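Diol-dehydratase (Roseburia inulinivorans, PDB 5I2G) is probably a B12-independent, glycyl radical-type lyase that removes water from diols. Local coordinates at residues I247-K252 with F262-Q267. Numbering follows the deposited sequence.
Sequences IARVCK and FQEACQ
Val250 points toward residues 262-267 and meets three of their side chains, Gln263, Glu264 and Gln267. Its two methyls divide the work. CG1 is anti to the backbone N (chi1 165°). This places Val250 CG1 3.6 Å from Gln267 CB. Val250 CG2 lies 4.2 Å from Gln263 CG, and the two side chains cross at about a right angle. The CG of Glu264 reaches both methyls, at 4.0 Å from Val250 CG1 and almost as near to Val250 CG2. The valine therefore packs on the aliphatic parts of these long residues, while the amide ends of Gln263 and Gln267 bond elsewhere. Gln263 OE1 bonds to Tyr311 OH, and Gln267 NE2 to the carbonyl of Val75. Beside the valine, Cys251 SG sits 4.1 Å from Gln267 CG.

At the exposed margin, Arg249 and Glu264 form a long salt bridge, with Arg249 NH1 3.4 Å from Glu264 OE2. The carboxylate oxygen comes to the edge of the guanidinium, near its plane, and the two flat groups are turned 37° apart. A bend at chi3 in Arg249 brings its end nearer. Glu264 OE2 also accepts from Asn253 ND2, and OE1 from the backbone N of Glu260. These bonds tie the carboxylate to the end of helix 238-253 and to the connection that follows it.

The contact joins consecutive helices, 238-253 and 262-279, within the pyruvate formate lyase-like region. The axes of the two short segments pass 9.7 Å apart at -65°. Helix 200-233 packs against Ile247 and Cys251, and helix 309-325 against Phe262, Gln263 and Cys266.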
# COMPACT_ATOMS: atom_id res chain seq x y z
N ILE A 247 -3.92 -43.63 -7.12
CA ILE A 247 -3.62 -42.37 -6.49
C ILE A 247 -2.42 -41.69 -7.18
O ILE A 247 -2.44 -40.48 -7.42
CB ILE A 247 -3.33 -42.56 -4.99
CG1 ILE A 247 -4.60 -42.98 -4.26
CG2 ILE A 247 -2.85 -41.26 -4.37
CD1 ILE A 247 -4.33 -43.46 -2.84
N ALA A 248 -1.41 -42.48 -7.53
CA ALA A 248 -0.21 -41.94 -8.15
C ALA A 248 -0.55 -41.32 -9.51
O ALA A 248 -0.15 -40.19 -9.78
CB ALA A 248 0.85 -43.02 -8.31
N ARG A 249 -1.30 -42.03 -10.34
CA ARG A 249 -1.69 -41.50 -11.63
C ARG A 249 -2.59 -40.27 -11.49
O ARG A 249 -2.43 -39.29 -12.22
CB ARG A 249 -2.40 -42.56 -12.48
CG ARG A 249 -2.86 -42.05 -13.85
CD ARG A 249 -3.67 -43.08 -14.63
NE ARG A 249 -4.77 -43.65 -13.84
CZ ARG A 249 -5.90 -43.00 -13.51
NH1 ARG A 249 -6.09 -41.74 -13.90
NH2 ARG A 249 -6.83 -43.62 -12.79
N VAL A 250 -3.52 -40.32 -10.54
CA VAL A 250 -4.48 -39.24 -10.35
C VAL A 250 -3.79 -37.92 -9.99
O VAL A 250 -4.11 -36.86 -10.55
CB VAL A 250 -5.51 -39.61 -9.26
CG1 VAL A 250 -6.29 -38.38 -8.80
CG2 VAL A 250 -6.44 -40.72 -9.77
N CYS A 251 -2.82 -38.01 -9.08
CA CYS A 251 -2.10 -36.84 -8.59
C CYS A 251 -1.13 -36.28 -9.64
O CYS A 251 -0.69 -35.13 -9.52
CB CYS A 251 -1.36 -37.19 -7.29
SG CYS A 251 -2.49 -37.45 -5.89
N LYS A 252 -0.80 -37.06 -10.66
CA LYS A 252 -0.03 -36.50 -11.77
C LYS A 252 -0.92 -35.69 -12.71
O LYS A 252 -0.42 -34.95 -13.55
CB LYS A 252 0.69 -37.60 -12.57
CG LYS A 252 1.91 -38.23 -11.90
CD LYS A 252 2.47 -39.34 -12.78
CE LYS A 252 3.24 -40.38 -11.99
NZ LYS A 252 4.65 -39.99 -11.77
N PHE A 262 -14.25 -39.22 -11.90
CA PHE A 262 -14.82 -38.75 -10.66
C PHE A 262 -13.76 -38.68 -9.57
O PHE A 262 -13.70 -37.71 -8.82
CB PHE A 262 -15.97 -39.65 -10.21
CG PHE A 262 -16.68 -39.14 -9.01
CD1 PHE A 262 -17.28 -37.88 -9.03
CD2 PHE A 262 -16.74 -39.89 -7.84
CE1 PHE A 262 -17.94 -37.40 -7.93
CE2 PHE A 262 -17.40 -39.42 -6.73
CZ PHE A 262 -18.00 -38.16 -6.77
N GLN A 263 -12.90 -39.69 -9.51
CA GLN A 263 -11.86 -39.70 -8.49
C GLN A 263 -10.92 -38.51 -8.70
O GLN A 263 -10.49 -37.88 -7.73
CB GLN A 263 -11.08 -41.01 -8.49
CG GLN A 263 -9.93 -40.99 -7.49
CD GLN A 263 -9.41 -42.37 -7.12
OE1 GLN A 263 -9.96 -43.38 -7.54
NE2 GLN A 263 -8.36 -42.40 -6.29
N GLU A 264 -10.60 -38.19 -9.95
CA GLU A 264 -9.76 -37.01 -10.21
C GLU A 264 -10.44 -35.73 -9.71
O GLU A 264 -9.79 -34.89 -9.11
CB GLU A 264 -9.41 -36.90 -11.70
CG GLU A 264 -8.35 -37.91 -12.14
CD GLU A 264 -7.87 -37.70 -13.56
OE1 GLU A 264 -8.28 -36.69 -14.19
OE2 GLU A 264 -7.08 -38.53 -14.05
N ALA A 265 -11.74 -35.59 -9.95
CA ALA A 265 -12.42 -34.38 -9.50
C ALA A 265 -12.43 -34.32 -7.98
O ALA A 265 -12.21 -33.25 -7.39
CB ALA A 265 -13.85 -34.32 -10.06
N CYS A 266 -12.67 -35.48 -7.34
CA CYS A 266 -12.58 -35.60 -5.89
C CYS A 266 -11.21 -35.20 -5.36
O CYS A 266 -11.11 -34.44 -4.40
CB CYS A 266 -12.91 -37.02 -5.45
SG CYS A 266 -14.70 -37.43 -5.56
N GLN A 267 -10.15 -35.70 -5.98
CA GLN A 267 -8.80 -35.42 -5.54
C GLN A 267 -8.40 -33.98 -5.87
O GLN A 267 -7.67 -33.34 -5.10
CB GLN A 267 -7.81 -36.39 -6.17
CG GLN A 267 -6.38 -36.16 -5.72
CD GLN A 267 -6.20 -36.38 -4.23
OE1 GLN A 267 -6.29 -37.51 -3.73
NE2 GLN A 267 -5.95 -35.30 -3.50